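Local coordinates for protein thermostable carboxypeptidase 1 (Pyrococcus furiosus, PDB 1KA2) that removes amino acids one at a time from the C-terminal end of peptides with broad specificity, as a cobalt-dependent metallocarboxypeptidase of the M32 family, at residues Tyr151-Glu154 with Pro155-Leu159; Glu210-Glu213 with Arg214-Leu217; Asp389-Glu392 with Arg393-Ile397. All coordinates share one frame; numbering follows the deposited sequence.

Contact 1 of 3, residues Tyr151-Glu154 with Pro155-Leu159; sequences YEEE and PYDAL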
loop_
_atom_site.group_PDB
_atom_site.type_symbol
_atom_site.label_atom_id
_atom_site.label_comp_id
_atom_site.label_asym_id
_atom_site.label_seq_id
_atom_site.Cartn_x
_atom_site.Cartn_y
_atom_site.Cartn_z
ATOM N N TYR A 151 6.343 -37.698 7.105
ATOM C CA TYR A 151 6.501 -38.176 5.729
ATOM C C TYR A 151 6.507 -39.700 5.665
ATOM O O TYR A 151 6.974 -40.364 6.588
ATOM C CB TYR A 151 7.811 -37.638 5.162
ATOM C CG TYR A 151 8.998 -37.936 6.050
ATOM C CD1 TYR A 151 9.697 -39.142 5.936
ATOM C CD2 TYR A 151 9.401 -37.031 7.035
ATOM C CE1 TYR A 151 10.770 -39.438 6.786
ATOM C CE2 TYR A 151 10.469 -37.315 7.888
ATOM C CZ TYR A 151 11.148 -38.522 7.758
ATOM O OH TYR A 151 12.195 -38.824 8.604
ATOM N N GLU A 152 6.004 -40.258 4.569
ATOM C CA GLU A 152 5.977 -41.711 4.428
ATOM C C GLU A 152 7.318 -42.288 3.985
ATOM O O GLU A 152 7.992 -42.974 4.752
ATOM C CB GLU A 152 4.865 -42.137 3.451
ATOM C CG GLU A 152 5.263 -42.209 1.978
ATOM C CD GLU A 152 4.282 -41.514 1.048
ATOM O OE1 GLU A 152 3.237 -41.015 1.526
ATOM O OE2 GLU A 152 4.565 -41.468 -0.173
ATOM N N GLU A 153 7.717 -41.978 2.758
ATOM C CA GLU A 153 8.955 -42.491 2.181
ATOM C C GLU A 153 10.219 -41.771 2.635
ATOM O O GLU A 153 10.966 -42.273 3.480
ATOM C CB GLU A 153 8.852 -42.456 0.653
ATOM C CG GLU A 153 9.962 -43.195 -0.088
ATOM C CD GLU A 153 9.880 -44.708 0.075
ATOM O OE1 GLU A 153 8.900 -45.197 0.684
ATOM O OE2 GLU A 153 10.795 -45.408 -0.416
ATOM N N GLU A 154 10.449 -40.588 2.077
ATOM C CA GLU A 154 11.629 -39.780 2.394
ATOM C C GLU A 154 11.315 -38.491 3.137
ATOM O O GLU A 154 10.210 -37.957 3.045
ATOM C CB GLU A 154 12.363 -39.365 1.126
ATOM C CG GLU A 154 12.876 -40.468 0.268
ATOM C CD GLU A 154 13.321 -39.936 -1.072
ATOM O OE1 GLU A 154 14.080 -38.947 -1.084
ATOM O OE2 GLU A 154 12.912 -40.498 -2.107
ATOM N N PRO A 155 12.306 -37.964 3.872
ATOM C CA PRO A 155 12.139 -36.720 4.625
ATOM C C PRO A 155 11.944 -35.581 3.622
ATOM O O PRO A 155 11.242 -34.614 3.891
ATOM C CB PRO A 155 13.463 -36.590 5.377
ATOM C CG PRO A 155 13.911 -38.011 5.537
ATOM C CD PRO A 155 13.594 -38.603 4.195
ATOM N N TYR A 156 12.567 -35.721 2.455
ATOM C CA TYR A 156 12.473 -34.705 1.422
ATOM C C TYR A 156 11.064 -34.588 0.849
ATOM O O TYR A 156 10.746 -33.599 0.190
ATOM C CB TYR A 156 13.474 -34.987 0.303
ATOM C CG TYR A 156 13.628 -33.844 -0.676
ATOM C CD1 TYR A 156 13.305 -34.007 -2.023
ATOM C CD2 TYR A 156 14.087 -32.592 -0.250
ATOM C CE1 TYR A 156 13.435 -32.953 -2.930
ATOM C CE2 TYR A 156 14.218 -31.528 -1.150
ATOM C CZ TYR A 156 13.891 -31.719 -2.487
ATOM O OH TYR A 156 14.031 -30.687 -3.381
ATOM N N ASP A 157 10.222 -35.587 1.101
ATOM C CA ASP A 157 8.845 -35.545 0.618
ATOM C C ASP A 157 8.096 -34.473 1.390
ATOM O O ASP A 157 7.217 -33.810 0.847
ATOM C CB ASP A 157 8.117 -36.876 0.841
ATOM C CG ASP A 157 8.709 -38.016 0.046
ATOM O OD1 ASP A 157 8.989 -37.841 -1.154
ATOM O OD2 ASP A 157 8.879 -39.099 0.628
ATOM N N ALA A 158 8.443 -34.330 2.666
ATOM C CA ALA A 158 7.815 -33.357 3.555
ATOM C C ALA A 158 8.107 -31.913 3.155
ATOM O O ALA A 158 7.253 -31.047 3.300
ATOM C CB ALA A 158 8.263 -33.606 5.000
ATOM N N LEU A 159 9.311 -31.647 2.661
ATOM C CA LEU A 159 9.666 -30.289 2.245
ATOM C C LEU A 159 8.993 -29.978 0.910
ATOM O O LEU A 159 8.464 -28.884 0.688
ATOM C CB LEU A 159 11.188 -30.162 2.130
ATOM C CG LEU A 159 11.919 -30.482 3.441
ATOM C CD1 LEU A 159 13.425 -30.385 3.242
ATOM C CD2 LEU A 159 11.461 -29.519 4.530
#

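Contact 2 of 3, residues Glu210-Glu213 with Arg214-Leu217; sequences EWME and RVNL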
loop_
_atom_site.group_PDB
_atom_site.type_symbol
_atom_site.label_atom_id
_atom_site.label_comp_id
_atom_site.label_asym_id
_atom_site.label_seq_id
_atom_site.Cartn_x
_atom_site.Cartn_y
_atom_site.Cartn_z
ATOM N N GLU A 210 11.392 4.801 -21.213
ATOM C CA GLU A 210 10.118 5.110 -21.848
ATOM C C GLU A 210 9.829 4.349 -23.136
ATOM O O GLU A 210 8.673 4.071 -23.433
ATOM C CB GLU A 210 9.999 6.617 -22.099
ATOM C CG GLU A 210 9.890 7.441 -20.821
ATOM C CD GLU A 210 9.420 8.868 -21.079
ATOM O OE1 GLU A 210 8.336 9.033 -21.675
ATOM O OE2 GLU A 210 10.128 9.822 -20.683
ATOM N N TRP A 211 10.865 4.011 -23.898
ATOM C CA TRP A 211 10.659 3.274 -25.142
ATOM C C TRP A 211 10.006 1.916 -24.891
ATOM O O TRP A 211 9.003 1.582 -25.516
ATOM C CB TRP A 211 11.983 3.035 -25.879
ATOM C CG TRP A 211 12.676 4.262 -26.388
ATOM C CD1 TRP A 211 12.181 5.536 -26.428
ATOM C CD2 TRP A 211 13.994 4.324 -26.948
ATOM N NE1 TRP A 211 13.112 6.385 -26.975
ATOM C CE2 TRP A 211 14.233 5.670 -27.304
ATOM C CE3 TRP A 211 14.996 3.371 -27.186
ATOM C CZ2 TRP A 211 15.436 6.090 -27.883
ATOM C CZ3 TRP A 211 16.193 3.788 -27.764
ATOM C CH2 TRP A 211 16.401 5.135 -28.104
ATOM N N MET A 212 10.588 1.139 -23.978
ATOM C CA MET A 212 10.070 -0.186 -23.672
ATOM C C MET A 212 8.790 -0.171 -22.865
ATOM O O MET A 212 7.989 -1.102 -22.967
ATOM C CB MET A 212 11.125 -1.030 -22.948
ATOM C CG MET A 212 12.235 -1.500 -23.869
ATOM S SD MET A 212 11.547 -2.144 -25.409
ATOM C CE MET A 212 10.824 -3.663 -24.834
ATOM N N GLU A 213 8.580 0.869 -22.064
ATOM C CA GLU A 213 7.348 0.905 -21.294
ATOM C C GLU A 213 6.177 1.138 -22.248
ATOM O O GLU A 213 5.040 0.770 -21.951
ATOM C CB GLU A 213 7.409 1.944 -20.145
ATOM C CG GLU A 213 7.485 3.407 -20.500
ATOM C CD GLU A 213 7.735 4.269 -19.264
ATOM O OE1 GLU A 213 7.599 5.506 -19.344
ATOM O OE2 GLU A 213 8.079 3.710 -18.208
ATOM N N ARG A 214 6.466 1.714 -23.413
ATOM C CA ARG A 214 5.436 1.932 -24.421
ATOM C C ARG A 214 5.129 0.572 -25.061
ATOM O O ARG A 214 3.978 0.260 -25.373
ATOM C CB ARG A 214 5.915 2.921 -25.499
ATOM C CG ARG A 214 5.896 4.395 -25.080
ATOM C CD ARG A 214 5.926 5.331 -26.297
ATOM N NE ARG A 214 7.270 5.698 -26.736
ATOM C CZ ARG A 214 8.036 6.597 -26.122
ATOM N NH1 ARG A 214 7.591 7.220 -25.042
ATOM N NH2 ARG A 214 9.243 6.879 -26.593
ATOM N N VAL A 215 6.168 -0.239 -25.252
ATOM C CA VAL A 215 5.993 -1.561 -25.843
ATOM C C VAL A 215 5.272 -2.488 -24.860
ATOM O O VAL A 215 4.306 -3.156 -25.232
ATOM C CB VAL A 215 7.357 -2.174 -26.255
ATOM C CG1 VAL A 215 7.192 -3.634 -26.608
ATOM C CG2 VAL A 215 7.914 -1.430 -27.473
ATOM N N ASN A 216 5.734 -2.535 -23.611
ATOM C CA ASN A 216 5.075 -3.382 -22.617
ATOM C C ASN A 216 3.598 -2.994 -22.469
ATOM O O ASN A 216 2.727 -3.864 -22.460
ATOM C CB ASN A 216 5.771 -3.297 -21.245
ATOM C CG ASN A 216 7.082 -4.081 -21.198
ATOM O OD1 ASN A 216 7.261 -5.054 -21.937
ATOM N ND2 ASN A 216 7.998 -3.669 -20.317
ATOM N N LEU A 217 3.324 -1.694 -22.357
ATOM C CA LEU A 217 1.948 -1.208 -22.212
ATOM C C LEU A 217 1.068 -1.708 -23.371
ATOM O O LEU A 217 -0.052 -2.182 -23.163
ATOM C CB LEU A 217 1.920 0.325 -22.200
ATOM C CG LEU A 217 0.791 1.039 -21.435
ATOM C CD1 LEU A 217 0.505 2.399 -22.104
ATOM C CD2 LEU A 217 -0.474 0.191 -21.410
#

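Contact 3 of 3, residues Asp389-Glu392 with Arg393-Ile397; sequences DEME and RLLGI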
loop_
_atom_site.group_PDB
_atom_site.type_symbol
_atom_site.label_atom_id
_atom_site.label_comp_id
_atom_site.label_asym_id
_atom_site.label_seq_id
_atom_site.Cartn_x
_atom_site.Cartn_y
_atom_site.Cartn_z
ATOM N N ASP A 389 30.612 -30.111 -10.122
ATOM C CA ASP A 389 30.691 -31.335 -10.913
ATOM C C ASP A 389 29.378 -31.568 -11.649
ATOM O O ASP A 389 29.376 -32.059 -12.776
ATOM C CB ASP A 389 31.004 -32.558 -10.028
ATOM C CG ASP A 389 32.358 -32.454 -9.324
ATOM O OD1 ASP A 389 33.268 -31.770 -9.842
ATOM O OD2 ASP A 389 32.513 -33.076 -8.253
ATOM N N GLU A 390 28.263 -31.220 -11.012
ATOM C CA GLU A 390 26.954 -31.397 -11.639
ATOM C C GLU A 390 26.760 -30.417 -12.785
ATOM O O GLU A 390 26.247 -30.786 -13.843
ATOM C CB GLU A 390 25.832 -31.233 -10.610
ATOM C CG GLU A 390 25.431 -32.539 -9.954
ATOM C CD GLU A 390 24.885 -33.539 -10.960
ATOM O OE1 GLU A 390 23.734 -33.368 -11.415
ATOM O OE2 GLU A 390 25.615 -34.492 -11.305
ATOM N N MET A 391 27.172 -29.171 -12.572
ATOM C CA MET A 391 27.064 -28.153 -13.610
ATOM C C MET A 391 27.875 -28.615 -14.813
ATOM O O MET A 391 27.512 -28.363 -15.969
ATOM C CB MET A 391 27.631 -26.814 -13.118
ATOM C CG MET A 391 26.643 -25.922 -12.369
ATOM S SD MET A 391 25.273 -25.409 -13.424
ATOM C CE MET A 391 26.108 -24.289 -14.596
ATOM N N GLU A 392 28.984 -29.294 -14.532
ATOM C CA GLU A 392 29.859 -29.760 -15.592
ATOM C C GLU A 392 29.315 -30.995 -16.282
ATOM O O GLU A 392 29.468 -31.146 -17.488
ATOM C CB GLU A 392 31.253 -30.044 -15.041
ATOM C CG GLU A 392 32.296 -30.204 -16.118
ATOM C CD GLU A 392 33.658 -30.505 -15.548
ATOM O OE1 GLU A 392 34.146 -29.708 -14.718
ATOM O OE2 GLU A 392 34.238 -31.543 -15.927
ATOM N N ARG A 393 28.669 -31.869 -15.520
ATOM C CA ARG A 393 28.102 -33.092 -16.074
ATOM C C ARG A 393 26.844 -32.865 -16.923
ATOM O O ARG A 393 26.556 -33.654 -17.823
ATOM C CB ARG A 393 27.768 -34.068 -14.952
ATOM C CG ARG A 393 27.053 -35.327 -15.423
ATOM C CD ARG A 393 26.577 -36.148 -14.247
ATOM N NE ARG A 393 25.434 -35.540 -13.565
ATOM C CZ ARG A 393 24.159 -35.735 -13.890
ATOM N NH1 ARG A 393 23.841 -36.522 -14.897
ATOM N NH2 ARG A 393 23.196 -35.164 -13.185
ATOM N N LEU A 394 26.097 -31.794 -16.649
ATOM C CA LEU A 394 24.865 -31.512 -17.393
ATOM C C LEU A 394 25.018 -30.449 -18.469
ATOM O O LEU A 394 24.452 -30.555 -19.551
ATOM C CB LEU A 394 23.763 -31.087 -16.417
ATOM C CG LEU A 394 23.371 -32.064 -15.302
ATOM C CD1 LEU A 394 22.372 -31.372 -14.377
ATOM C CD2 LEU A 394 22.791 -33.350 -15.894
ATOM N N LEU A 395 25.764 -29.400 -18.166
ATOM C CA LEU A 395 25.955 -28.335 -19.144
ATOM C C LEU A 395 27.382 -28.150 -19.682
ATOM O O LEU A 395 27.655 -27.189 -20.405
ATOM C CB LEU A 395 25.413 -27.011 -18.567
ATOM C CG LEU A 395 23.902 -27.050 -18.297
ATOM C CD1 LEU A 395 23.466 -25.834 -17.450
ATOM C CD2 LEU A 395 23.187 -27.094 -19.642
ATOM N N GLY A 396 28.296 -29.037 -19.307
ATOM C CA GLY A 396 29.658 -28.923 -19.806
ATOM C C GLY A 396 30.516 -27.763 -19.330
ATOM O O GLY A 396 31.708 -27.682 -19.646
ATOM N N ILE A 397 29.921 -26.860 -18.562
ATOM C CA ILE A 397 30.659 -25.701 -18.048
ATOM C C ILE A 397 30.853 -25.848 -16.548
ATOM O O ILE A 397 30.072 -26.530 -15.883
ATOM C CB ILE A 397 29.909 -24.392 -18.350
ATOM C CG1 ILE A 397 28.515 -24.438 -17.717
ATOM C CG2 ILE A 397 29.824 -24.210 -19.864
ATOM C CD1 ILE A 397 27.674 -23.192 -17.989
#

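Contact 1 of 3, residues Tyr151-Glu154 with Pro155-Leu159
The turn that leads from helix 132-149 into helix 155-163 is held by Tyr151 packing on Pro155 and by Asp157 folding back onto Glu154. The Tyr151 ring presents a face to the proline: Pro155 CA stands 3.4 Å from the ring centroid and only 2° off its normal, a CH-pi contact with CA directly over the centre. Farther out on the same proline, CG lies 3.6 Å from Tyr151 CZ. The ring gets there because chi1 of 53° sets CG between the backbone N and the carbonyl carbon. Tyr151 CB lies 4.1 Å from Ala158 CB, and Tyr151 OH is hydrogen-bonded to Glu147 OE1 of the preceding helix. With an alanine here the ring and hydroxyl are gone; Pro155 would probably be less firmly held and Glu147 OE1 left without this partner. Beneath the turn, the carboxylate of Asp157 is buried, and both its oxygens take main-chain N-H groups, which should fix its rotation: OD1 from Thr169 of helix 169-192, OD2 from Glu154. Asp157 N returns a bond to Glu154 O at 3.1 Å. Glu154 N reaches Asp157 OD2 on its anti side, tilted 33° out of the carboxylate plane, in a 2.6 Å bond.

Contact 2 of 3, residues Glu210-Glu213 with Arg214-Leu217
Asn216 N points almost straight at Met212 O, 2.7 Å away with an N-H...O angle of 176°, and Leu217 N bonds to Glu213 O at 3.0 Å, in the i to i+4 pattern of an alpha-helix, here helix 209-223. Arg214 N to Glu210 O, at 3.2 Å, is more bent, and the bond from Val215 N to Trp211 O is weak. Over this backbone the Arg214 side chain folds back toward the preceding turn, bent at chi3 (-90°), and lays one guanidinium face over Glu210 O, off centre toward the rim. Arg214 NH2 approaches the Trp211 ring at the edge, 3.2 Å from Trp211 CD1. The carboxylate of Glu210 makes a long salt bridge, Glu210 OE1 to Arg214 NH1 at 3.9 Å, while Arg214 NE is hydrogen-bonded to Asn326 OD1 at the end of helix 313-326. The opposite charge is therefore held loosely, and the Asn326 amide is the firmer partner. Facing inward, Met212 and Val215 run side by side; the valine packs on helix 313-326 and the methionine on helix 261-278, the HEXXH helix. Asn216 ND2 is hydrogen-bonded to Thr263 OG1 of that helix, and the Asn216 side chain lies about 10 Å from that of Glu270, the predicted proton donor/acceptor, so it is not itself in the site. Met212 CE rests 4.0 Å from Val215 CB.

Contact 3 of 3, residues Asp389-Glu392 with Arg393-Ile397
Arg393 NH2 donates to Glu390 OE1 at 2.6 Å with an N-H...O angle of 166°, reaching the syn lone pair of that oxygen from within the guanidinium plane. Arg393 NE meets Glu390 OE2 alongside it in a very short bond, so the two groups form a two-pronged salt bridge three residues apart on helix 383-395. Their planes are only 25° apart, and the carboxylate sits at the guanidinium edge. The side chains lie side by side, pointing the same way, with the bends at chi2 of Glu390 (-62°) and chi3 of Arg393 bringing their ends together. Arg393 NH1 goes on to a second carboxylate, Glu180 on helix 169-192. On the buried side of the helix, Met391 curls toward the C-terminal end: its CE lies 3.9 Å from Ile397 CD1 and 4.2 Å from Leu395 CD1, beside Phe349 and Leu365. Main-chain bonds close the last turn, with Leu395 N on Met391 O at 3.0 Å, and a weak one from Gly396 N to Glu392 O. Gly396 then takes positive phi, and the chain turns so that Ile397 O comes back to Glu392 CA at 3.3 Å as a CA-H...O contact. Just beyond, Arg398 forms salt bridges with both Asp389 and Glu392. Each arginine thus serves two carboxylates, which would be expected to favour the charged forms of Glu390 and Glu392; Asp389, with the like charge of Glu385 close by, probably relies on Arg398 to offset it.

Along the chain the three contacts follow in series, neither nesting nor crossing, and each is local. Contact 1 shapes the short loop between helices 132-149 and 155-163; contact 2 lies within helix 209-223; contact 3 spans the C-terminal end of helix 383-395 and the turn after it. Contacts 1 and 2 sit on opposite sides of the chain's centre, their centres 46 Å apart. Contacts 1 and 3 come within about 13 Å at their nearest atoms without touching, yet both pack on helices 169-192 and 359-375, which thus link them. Contact 2 instead joins its helix to helix 313-326 and to the metal-binding helix 261-278.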